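Petrobactin-binding protein YclQ (Bacillus subtilis subsp. subtilis str. 168, PDB 3GFV) binds iron-free and ferric petrobactin, and its precursor 3,4-dihydroxybenzoic acid, for siderophore uptake by the YclNOPQ ABC transporter. Local coordinates at residues A[40-45]-A[67-72]; A[61-66]-A[80-85]; A[171-176]-A[227-232]; A[237-242]-A[273-278]. All blocks are in the same frame, centred on the assembly; numbering follows the deposited sequence.

Interaction 1: A[40-45]-A[67-72]; sequences FDFGSL and KYLSKF
Leu45 and Phe72 make the tightest part of this contact. It joins the first turn of helix 42-50 to the 3-10 segment 67-72, in the parallel-sheet domain of a periplasmic binding protein fold. Leu45 packs over one face of the Phe72 ring. Its CD2 sits 4.0 Å from the Phe72 ring centroid, 17° off the normal, in a CH-pi contact. Its other methyl, CD1, reaches Phe72 CZ at 3.8 Å. With CG anti to the backbone N (chi1 -176°), Leu45 spreads both methyls over the same face of the ring. The opposite face carries Lys71 CG, so the ring is held between two aliphatic chains. Leu60 of strand 57-60 also touches both Leu45 and Phe72.

Leu69 packs one turn back. Its CD1 meets Phe42 CB at 3.8 Å, and the two side chains run at a slant to each other. Leu69 CD2 stays 4.4 Å from Leu45 CD2, a looser touch.

The other side is more polar and open. Tyr68 is partly exposed, and its OH is 4.0 Å from Phe42 O, with no hydrogen bond across the contact. That hydroxyl bonds instead to Asp46 of helix 42-50 and to Ser277. The Tyr68 ring lies over Leu69 CG, which covers one face. Lys71 is exposed and forms a salt bridge with Asp49.

The helix start is fixed by its N-cap, Asp41. Asp41 OD2 accepts from Ser44 OG at 2.8 Å, close to the carboxylate plane, and from Ser44 N at 2.9 Å, from above that plane.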
# COMPACT_ATOMS: atom_id res chain seq x y z
N PHE A 40 -1.97 12.39 -4.24
CA PHE A 40 -0.61 11.99 -3.87
C PHE A 40 -0.56 10.65 -3.17
O PHE A 40 0.50 10.23 -2.71
CB PHE A 40 0.06 13.06 -3.00
CG PHE A 40 0.68 14.17 -3.79
CD1 PHE A 40 -0.07 15.25 -4.20
CD2 PHE A 40 2.02 14.10 -4.15
CE1 PHE A 40 0.51 16.27 -4.96
CE2 PHE A 40 2.60 15.11 -4.91
CZ PHE A 40 1.83 16.19 -5.31
N ASP A 41 -1.69 9.97 -3.08
CA ASP A 41 -1.70 8.64 -2.47
C ASP A 41 -2.16 7.64 -3.52
O ASP A 41 -3.29 7.71 -3.97
CB ASP A 41 -2.65 8.60 -1.26
CG ASP A 41 -2.73 7.21 -0.66
OD1 ASP A 41 -1.67 6.74 -0.17
OD2 ASP A 41 -3.82 6.58 -0.72
N PHE A 42 -1.30 6.69 -3.89
CA PHE A 42 -1.66 5.79 -4.99
C PHE A 42 -2.79 4.82 -4.66
O PHE A 42 -3.56 4.42 -5.55
CB PHE A 42 -0.44 5.03 -5.52
CG PHE A 42 0.53 5.91 -6.28
CD1 PHE A 42 0.08 6.97 -7.04
CD2 PHE A 42 1.90 5.65 -6.25
CE1 PHE A 42 0.99 7.77 -7.75
CE2 PHE A 42 2.80 6.43 -6.97
CZ PHE A 42 2.34 7.50 -7.72
N GLY A 43 -2.91 4.45 -3.38
CA GLY A 43 -4.04 3.62 -2.97
C GLY A 43 -5.35 4.34 -3.28
O GLY A 43 -6.30 3.77 -3.84
N SER A 44 -5.40 5.61 -2.90
CA SER A 44 -6.60 6.40 -3.10
C SER A 44 -6.85 6.56 -4.59
O SER A 44 -7.99 6.54 -5.05
CB SER A 44 -6.44 7.78 -2.46
OG SER A 44 -6.34 7.69 -1.05
N LEU A 45 -5.77 6.75 -5.35
CA LEU A 45 -5.91 6.81 -6.79
C LEU A 45 -6.56 5.56 -7.38
O LEU A 45 -7.41 5.64 -8.27
CB LEU A 45 -4.54 7.09 -7.46
CG LEU A 45 -4.57 7.27 -8.98
CD1 LEU A 45 -5.50 8.44 -9.42
CD2 LEU A 45 -3.13 7.49 -9.49
N LYS A 67 2.96 -0.76 -12.11
CA LYS A 67 2.50 -1.17 -13.42
C LYS A 67 0.99 -1.06 -13.57
O LYS A 67 0.51 -0.64 -14.62
CB LYS A 67 2.95 -2.59 -13.75
CG LYS A 67 2.63 -2.99 -15.19
CD LYS A 67 2.82 -4.48 -15.45
CE LYS A 67 2.12 -4.89 -16.75
NZ LYS A 67 2.36 -6.32 -17.11
N TYR A 68 0.26 -1.46 -12.54
CA TYR A 68 -1.20 -1.46 -12.61
C TYR A 68 -1.75 -0.06 -12.80
O TYR A 68 -2.89 0.09 -13.22
CB TYR A 68 -1.85 -2.19 -11.40
CG TYR A 68 -1.98 -1.39 -10.11
CD1 TYR A 68 -3.22 -0.97 -9.66
CD2 TYR A 68 -0.86 -1.09 -9.34
CE1 TYR A 68 -3.34 -0.26 -8.47
CE2 TYR A 68 -0.98 -0.37 -8.16
CZ TYR A 68 -2.22 0.04 -7.73
OH TYR A 68 -2.33 0.75 -6.56
N LEU A 69 -0.94 0.97 -12.51
CA LEU A 69 -1.38 2.37 -12.66
C LEU A 69 -0.79 3.06 -13.89
O LEU A 69 -0.88 4.29 -14.01
CB LEU A 69 -1.04 3.17 -11.40
CG LEU A 69 -1.84 2.75 -10.16
CD1 LEU A 69 -1.30 3.34 -8.87
CD2 LEU A 69 -3.31 3.14 -10.38
N SER A 70 -0.20 2.30 -14.80
CA SER A 70 0.50 2.90 -15.96
C SER A 70 -0.40 3.75 -16.87
O SER A 70 0.08 4.64 -17.57
CB SER A 70 1.21 1.83 -16.79
OG SER A 70 0.28 0.85 -17.24
N LYS A 71 -1.69 3.48 -16.85
CA LYS A 71 -2.63 4.27 -17.65
C LYS A 71 -2.52 5.76 -17.31
O LYS A 71 -2.77 6.62 -18.15
CB LYS A 71 -4.06 3.78 -17.39
CG LYS A 71 -4.63 4.33 -16.09
CD LYS A 71 -5.75 3.46 -15.56
CE LYS A 71 -6.90 3.39 -16.54
NZ LYS A 71 -7.90 2.39 -16.08
N PHE A 72 -2.10 6.06 -16.08
CA PHE A 72 -2.03 7.45 -15.64
C PHE A 72 -0.84 8.24 -16.19
O PHE A 72 -0.68 9.42 -15.90
CB PHE A 72 -2.12 7.51 -14.11
CG PHE A 72 -3.50 7.18 -13.58
CD1 PHE A 72 -4.52 8.11 -13.70
CD2 PHE A 72 -3.77 5.96 -12.99
CE1 PHE A 72 -5.80 7.82 -13.24
CE2 PHE A 72 -5.04 5.66 -12.53
CZ PHE A 72 -6.06 6.60 -12.66

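Interaction 2: A[61-66]-A[80-85]; sequences PKQVLP and VGSLKE. With PO4 (phosphate ion), chain C.
Gln63 is extended, with CG anti to the backbone N (chi1 -177°) and chi2 -163°, and this lays its amide beside Ser82. Gln63 NE2 comes within 3.4 Å of Ser82 CB. Ser82 OG stands between its own N and carbonyl carbon (chi1 76°), where it accepts from Glu85 N at 2.9 Å. Water completes the link between the two residues. One water donates to Gln63 OE1 and also bonds to Ser82 OG. Two others accept from Leu83 N and Lys84 N, and each takes a weak bond from Gln63 NE2.

The direct hydrogen bond is Gln63 N to Gly81 O, 3.2 Å, nearly along the C=O axis. Pro61 packs against the other loop. Its CG meets Leu83 CD2 at 3.7 Å, and its CD meets Val80 CG2 at 3.9 Å. Phe40 and Phe42 back this apolar side.

A phosphate ion, probably from the crystallisation liquor, lies by Lys84, but its placement there is doubtful. The Ser82 turn is an ST motif. The two loops follow strands 57-60 and 78-79, neighbours at one edge of the five-stranded parallel sheet of this periplasmic binding protein fold.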
# COMPACT_ATOMS: atom_id res chain seq x y z
N PRO A 61 1.62 12.42 -8.87
CA PRO A 61 3.08 12.41 -9.07
C PRO A 61 3.49 11.21 -9.95
O PRO A 61 3.29 10.07 -9.55
CB PRO A 61 3.63 12.29 -7.65
CG PRO A 61 2.46 11.54 -6.89
CD PRO A 61 1.24 12.20 -7.46
N LYS A 62 4.07 11.46 -11.12
CA LYS A 62 4.33 10.36 -12.05
C LYS A 62 5.76 9.85 -12.03
O LYS A 62 6.12 9.02 -12.86
CB LYS A 62 3.96 10.77 -13.48
CG LYS A 62 2.48 11.12 -13.67
CD LYS A 62 2.18 11.36 -15.14
CE LYS A 62 0.83 12.01 -15.33
NZ LYS A 62 0.44 11.97 -16.77
N GLN A 63 6.57 10.35 -11.11
CA GLN A 63 7.99 9.98 -11.08
C GLN A 63 8.20 8.48 -11.25
O GLN A 63 8.97 8.05 -12.12
CB GLN A 63 8.66 10.45 -9.79
CG GLN A 63 10.15 10.15 -9.77
CD GLN A 63 10.73 10.22 -8.38
OE1 GLN A 63 11.72 10.92 -8.15
NE2 GLN A 63 10.13 9.49 -7.44
N VAL A 64 7.53 7.69 -10.41
CA VAL A 64 7.48 6.25 -10.58
C VAL A 64 6.06 5.76 -10.35
O VAL A 64 5.41 6.16 -9.38
CB VAL A 64 8.44 5.50 -9.60
CG1 VAL A 64 9.86 5.59 -10.09
CG2 VAL A 64 8.34 6.08 -8.20
N LEU A 65 5.57 4.92 -11.26
CA LEU A 65 4.22 4.39 -11.16
C LEU A 65 4.21 2.88 -11.17
O LEU A 65 4.84 2.27 -12.04
CB LEU A 65 3.35 4.89 -12.32
CG LEU A 65 2.75 6.29 -12.27
CD1 LEU A 65 2.15 6.66 -13.62
CD2 LEU A 65 1.70 6.38 -11.17
N PRO A 66 3.49 2.27 -10.22
CA PRO A 66 3.33 0.82 -10.29
C PRO A 66 2.67 0.44 -11.61
O PRO A 66 1.87 1.23 -12.14
CB PRO A 66 2.38 0.53 -9.12
CG PRO A 66 2.55 1.67 -8.19
CD PRO A 66 2.81 2.87 -9.07
N VAL A 80 2.50 16.02 -11.16
CA VAL A 80 2.76 16.97 -10.08
C VAL A 80 3.99 16.57 -9.25
O VAL A 80 4.11 16.93 -8.08
CB VAL A 80 1.50 17.19 -9.17
CG1 VAL A 80 0.44 18.00 -9.90
CG2 VAL A 80 0.92 15.86 -8.68
N GLY A 81 4.90 15.80 -9.86
CA GLY A 81 6.22 15.55 -9.30
C GLY A 81 6.46 14.13 -8.79
O GLY A 81 6.28 13.14 -9.52
N SER A 82 6.89 14.03 -7.54
CA SER A 82 7.11 12.73 -6.93
C SER A 82 6.45 12.68 -5.57
O SER A 82 6.00 13.71 -5.05
CB SER A 82 8.61 12.44 -6.80
OG SER A 82 9.16 13.18 -5.73
N LEU A 83 6.41 11.48 -5.00
CA LEU A 83 5.69 11.28 -3.76
C LEU A 83 6.36 12.08 -2.65
O LEU A 83 5.68 12.60 -1.77
CB LEU A 83 5.66 9.80 -3.38
CG LEU A 83 4.76 8.96 -4.29
CD1 LEU A 83 5.00 7.49 -4.02
CD2 LEU A 83 3.31 9.31 -4.02
N LYS A 84 7.69 12.17 -2.70
CA LYS A 84 8.43 12.86 -1.66
C LYS A 84 8.76 14.31 -2.02
O LYS A 84 9.10 15.10 -1.15
CB LYS A 84 9.71 12.10 -1.29
CG LYS A 84 9.40 10.83 -0.51
CD LYS A 84 10.65 10.05 -0.17
CE LYS A 84 10.29 8.67 0.38
NZ LYS A 84 11.50 7.84 0.66
N GLU A 85 8.63 14.66 -3.29
CA GLU A 85 8.92 16.02 -3.73
C GLU A 85 7.76 16.56 -4.57
O GLU A 85 7.85 16.57 -5.80
CB GLU A 85 10.25 16.06 -4.52
CG GLU A 85 11.43 15.46 -3.74
CD GLU A 85 12.72 15.22 -4.55
OE1 GLU A 85 12.86 15.64 -5.72
OE2 GLU A 85 13.64 14.59 -3.99
P PO4 C . 9.59 5.93 2.64
O1 PO4 C . 8.40 5.08 3.02
O2 PO4 C . 9.79 5.87 1.15
O3 PO4 C . 9.35 7.36 3.08
O4 PO4 C . 10.82 5.39 3.33
O HOH W 1 7.43 9.14 -6.54
O HOH W 2 9.35 10.11 -4.17
O HOH W 3 11.82 11.84 -5.31

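Interaction 3: A[171-176]-A[227-232]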
# COMPACT_ATOMS: atom_id res chain seq x y z
N ASN A 171 -0.51 -24.45 9.02
CA ASN A 171 0.33 -24.67 10.21
C ASN A 171 1.78 -24.39 9.87
O ASN A 171 2.70 -25.17 10.17
CB ASN A 171 0.19 -26.08 10.74
CG ASN A 171 -1.13 -26.29 11.41
OD1 ASN A 171 -1.54 -25.49 12.26
ND2 ASN A 171 -1.83 -27.36 11.04
N LYS A 172 1.97 -23.27 9.18
CA LYS A 172 3.31 -22.87 8.78
C LYS A 172 3.42 -21.38 9.08
O LYS A 172 2.40 -20.70 9.22
CB LYS A 172 3.49 -23.06 7.28
CG LYS A 172 3.39 -24.52 6.82
CD LYS A 172 4.59 -25.33 7.32
CE LYS A 172 4.47 -26.79 6.91
NZ LYS A 172 5.64 -27.58 7.38
N ASN A 173 4.65 -20.85 9.14
CA ASN A 173 4.80 -19.43 9.44
C ASN A 173 5.42 -18.66 8.28
O ASN A 173 5.79 -19.25 7.26
CB ASN A 173 5.59 -19.22 10.74
CG ASN A 173 7.00 -19.78 10.65
OD1 ASN A 173 7.61 -19.76 9.58
ND2 ASN A 173 7.53 -20.25 11.78
N GLY A 174 5.50 -17.34 8.44
CA GLY A 174 6.03 -16.50 7.37
C GLY A 174 6.88 -15.37 7.93
O GLY A 174 6.63 -14.85 9.03
N LEU A 175 7.88 -14.99 7.15
CA LEU A 175 8.69 -13.81 7.45
C LEU A 175 8.59 -12.85 6.27
O LEU A 175 8.69 -13.27 5.12
CB LEU A 175 10.15 -14.22 7.68
CG LEU A 175 11.16 -13.08 7.84
CD1 LEU A 175 10.88 -12.30 9.14
CD2 LEU A 175 12.63 -13.60 7.80
N VAL A 176 8.41 -11.56 6.56
CA VAL A 176 8.36 -10.54 5.51
C VAL A 176 9.63 -9.70 5.54
O VAL A 176 9.97 -9.12 6.58
CB VAL A 176 7.15 -9.60 5.71
CG1 VAL A 176 7.06 -8.58 4.57
CG2 VAL A 176 5.85 -10.41 5.81
N ASN A 227 14.33 -19.27 10.34
CA ASN A 227 13.83 -20.41 9.56
C ASN A 227 12.34 -20.36 9.17
O ASN A 227 11.54 -21.26 9.47
CB ASN A 227 14.15 -21.74 10.29
CG ASN A 227 13.89 -22.96 9.41
OD1 ASN A 227 14.00 -22.87 8.19
ND2 ASN A 227 13.53 -24.11 10.03
N PRO A 228 11.93 -19.30 8.47
CA PRO A 228 10.52 -19.19 8.11
C PRO A 228 10.12 -20.24 7.07
O PRO A 228 10.91 -20.59 6.20
CB PRO A 228 10.44 -17.80 7.45
CG PRO A 228 11.85 -17.65 6.82
CD PRO A 228 12.76 -18.22 7.90
N ASP A 229 8.89 -20.73 7.16
CA ASP A 229 8.36 -21.66 6.15
C ASP A 229 8.05 -20.94 4.84
O ASP A 229 8.22 -21.51 3.77
CB ASP A 229 7.07 -22.29 6.69
CG ASP A 229 7.32 -23.05 7.98
OD1 ASP A 229 8.29 -23.83 8.00
OD2 ASP A 229 6.57 -22.83 8.96
N TYR A 230 7.57 -19.70 4.95
CA TYR A 230 7.28 -18.84 3.80
C TYR A 230 8.05 -17.54 3.93
O TYR A 230 8.12 -16.96 5.01
CB TYR A 230 5.77 -18.54 3.67
CG TYR A 230 5.01 -19.76 3.27
CD1 TYR A 230 4.65 -19.97 1.93
CD2 TYR A 230 4.73 -20.76 4.20
CE1 TYR A 230 3.98 -21.13 1.55
CE2 TYR A 230 4.08 -21.93 3.82
CZ TYR A 230 3.70 -22.10 2.50
OH TYR A 230 3.05 -23.27 2.14
N LEU A 231 8.63 -17.08 2.83
CA LEU A 231 9.41 -15.85 2.85
C LEU A 231 8.84 -14.87 1.83
O LEU A 231 8.87 -15.13 0.63
CB LEU A 231 10.89 -16.15 2.56
CG LEU A 231 11.83 -14.93 2.57
CD1 LEU A 231 11.92 -14.30 3.94
CD2 LEU A 231 13.25 -15.37 2.11
N PHE A 232 8.30 -13.77 2.33
CA PHE A 232 7.70 -12.74 1.48
C PHE A 232 8.73 -11.65 1.25
O PHE A 232 9.24 -11.07 2.21
CB PHE A 232 6.47 -12.16 2.19
CG PHE A 232 5.37 -13.15 2.38
CD1 PHE A 232 4.39 -13.31 1.41
CD2 PHE A 232 5.32 -13.94 3.53
CE1 PHE A 232 3.34 -14.23 1.59
CE2 PHE A 232 4.28 -14.87 3.71
CZ PHE A 232 3.31 -15.02 2.73
O HOH W 4 8.15 -26.06 5.99
O HOH W 5 7.71 -26.45 8.84
O HOH W 6 10.30 -20.97 12.34
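Asp229 OD2 accepts from Asn173 N at 2.8 Å, through its anti lone pair and with a nearly straight N-H (161°). The exchange is mutual. Asp229 N donates to Asn173 OD1 at 2.9 Å, tilted 19° from the plane of that amide carbonyl. The Asn173 CG stands between its own N and carbonyl carbon (chi1 61°), which brings OD1 to Asp229 N. The amide and carboxylate planes are nearly parallel. Together the two bonds clamp the start of a parallel strand pair.

Asn173 O then accepts from Tyr230 N. Next come Leu175 N to Tyr230 O and Phe232 N to Leu175 O, both 2.9 Å. This is the regular ladder of parallel strands, with Leu175 bonding through both its N and its O.

Leu175 and Leu231 share one face of the sheet and lie side by side, with Leu175 CD2 4.0 Å from Leu231 CD1. Pro228 CB packs on Leu175 CB at 3.6 Å. Val176, Tyr230 and Phe232 line the other face. Lys172 CB and Asn173 O both meet the Tyr230 ring at its edge. Gly174 CA lies at the edge of the Phe232 ring, 4.4 Å from Phe232 CE2, and with no side chain it lets the ring lie alongside.

The outer end is wet. Two waters join Lys172 NZ to Asp229 OD1, which also bonds to Asn259. The pair lies inside the mixed sheet, where strand 173-180 also joins strands 183-187 and 203-204, and strand 230-235 joins strand 266-268. Helix 281-296 packs on Tyr230 and Phe232, and helix 195-198 on Val176 and Phe232.

Interaction 4: A[237-242]-A[273-278]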
# COMPACT_ATOMS: atom_id res chain seq x y z
N GLY A 237 14.63 -1.40 -4.18
CA GLY A 237 15.37 -0.96 -5.36
C GLY A 237 14.50 -1.13 -6.59
O GLY A 237 14.34 -0.20 -7.39
N THR A 238 13.92 -2.31 -6.75
CA THR A 238 13.08 -2.57 -7.92
C THR A 238 11.92 -1.59 -7.95
O THR A 238 11.55 -1.08 -9.02
CB THR A 238 12.55 -4.01 -7.91
OG1 THR A 238 13.66 -4.91 -7.87
CG2 THR A 238 11.72 -4.29 -9.16
N ALA A 239 11.36 -1.31 -6.78
CA ALA A 239 10.18 -0.44 -6.68
C ALA A 239 10.45 0.97 -7.22
O ALA A 239 9.57 1.60 -7.83
CB ALA A 239 9.73 -0.35 -5.24
N ILE A 240 11.65 1.47 -6.96
CA ILE A 240 11.97 2.85 -7.30
C ILE A 240 12.88 3.01 -8.51
O ILE A 240 13.27 4.14 -8.83
CB ILE A 240 12.60 3.58 -6.11
CG1 ILE A 240 13.96 2.98 -5.76
CG2 ILE A 240 11.66 3.53 -4.90
CD1 ILE A 240 14.67 3.72 -4.64
N GLY A 241 13.23 1.92 -9.18
CA GLY A 241 14.07 2.02 -10.37
C GLY A 241 15.57 1.90 -10.13
O GLY A 241 16.38 2.25 -10.99
N GLU A 242 15.95 1.42 -8.96
CA GLU A 242 17.37 1.22 -8.69
C GLU A 242 17.65 -0.26 -8.85
O GLU A 242 16.73 -1.03 -9.17
CB GLU A 242 17.72 1.74 -7.29
CG GLU A 242 17.61 3.25 -7.18
CD GLU A 242 18.55 3.97 -8.16
OE1 GLU A 242 19.75 3.62 -8.18
OE2 GLU A 242 18.08 4.86 -8.90
N THR A 273 4.02 -1.96 -6.34
CA THR A 273 2.72 -1.81 -5.71
C THR A 273 2.83 -1.81 -4.18
O THR A 273 2.24 -0.96 -3.51
CB THR A 273 1.76 -2.91 -6.19
OG1 THR A 273 1.54 -2.73 -7.59
CG2 THR A 273 0.42 -2.85 -5.44
N TRP A 274 3.61 -2.74 -3.63
CA TRP A 274 3.71 -2.86 -2.18
C TRP A 274 4.42 -1.69 -1.51
O TRP A 274 4.03 -1.26 -0.41
CB TRP A 274 4.36 -4.19 -1.78
CG TRP A 274 3.44 -5.35 -1.92
CD1 TRP A 274 3.00 -5.91 -3.09
CD2 TRP A 274 2.84 -6.10 -0.86
NE1 TRP A 274 2.16 -6.97 -2.82
CE2 TRP A 274 2.02 -7.09 -1.46
CE3 TRP A 274 2.90 -6.02 0.53
CZ2 TRP A 274 1.28 -8.01 -0.70
CZ3 TRP A 274 2.16 -6.93 1.29
CH2 TRP A 274 1.36 -7.92 0.66
N TYR A 275 5.42 -1.14 -2.20
CA TYR A 275 6.22 -0.05 -1.65
C TYR A 275 5.63 1.35 -1.95
O TYR A 275 5.61 2.21 -1.07
CB TYR A 275 7.65 -0.15 -2.15
CG TYR A 275 8.56 0.89 -1.54
CD1 TYR A 275 8.94 0.80 -0.21
CD2 TYR A 275 9.03 1.96 -2.29
CE1 TYR A 275 9.78 1.75 0.36
CE2 TYR A 275 9.87 2.91 -1.73
CZ TYR A 275 10.23 2.79 -0.40
OH TYR A 275 11.07 3.74 0.17
N LEU A 276 5.12 1.54 -3.16
CA LEU A 276 4.66 2.88 -3.56
C LEU A 276 3.17 3.04 -3.34
O LEU A 276 2.66 4.16 -3.31
CB LEU A 276 4.92 3.12 -5.03
CG LEU A 276 6.39 2.99 -5.43
CD1 LEU A 276 6.53 3.06 -6.95
CD2 LEU A 276 7.25 4.04 -4.73
N SER A 277 2.46 1.93 -3.22
CA SER A 277 1.00 2.02 -3.18
C SER A 277 0.43 1.23 -2.01
O SER A 277 1.03 1.18 -0.94
CB SER A 277 0.39 1.57 -4.51
OG SER A 277 -1.02 1.87 -4.54
N GLY A 278 -0.72 0.60 -2.22
CA GLY A 278 -1.40 -0.09 -1.14
C GLY A 278 -2.49 0.76 -0.50
O GLY A 278 -2.44 1.99 -0.55
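Ala239 and Tyr275 meet first, CB to CB at 3.7 Å, where the last turns of two short helices come together. Ile240 adds its CG2 methyl, 3.7 Å from Tyr275 CE2, so both residues meet the ring along its CD2 and CE2 atoms. Tyr275 CG is anti to the backbone N (chi1 -176°), which carries the ring along Ala239 and Ile240. Leu276 CD1 approaches the backbone at Ala239 O, 3.5 Å away, and its CD2 stays 4.4 Å from Ile240 CG2.

The second shell fixes the ring. Tyr275 OH is hydrogen-bonded to Arg236, and Arg104 makes a cation-pi contact with the ring and bonds to Tyr275 O. The nearest atom of a phosphate ion, probably from the crystallisation liquor, is about 3 Å from the Tyr275 side chain, consistent with a pocket there. Helix 236-240 ends in a Schellman motif at Gly241, with Glu242 N bonding back to Gly237 O at 2.8 Å.

The contact appears to lie where the two lobes of the binding-protein fold meet. Helix 236-240 directly follows strand 230-235 of the mixed sheet. Helix 271-276 comes after strand 266-268. Its Leu276 touches Phe42 of helix 42-50, and Trp274 reaches helices 195-198 and 281-296.

In the fold
Interactions 1 and 2 are interleaved along the chain and touch, with centres about 10 Å apart. Both belong to the part built on the five-stranded parallel sheet, on helix 42-50 and the loops after strands 57-60 and 78-79. Interaction 3 comes later, in the mixed sheet, and its centre is about 29 Å from that of interaction 1 and about 33 Å from that of interaction 2. Interaction 4 follows and lies between: its centre is about 12, 11 and 22 Å from those of interactions 1, 2 and 3. It touches interactions 1 and 2, while strand 230-235 runs straight into its helix 236-240. Interaction 4 thus appears to sit at the junction of the two sheet-bearing parts.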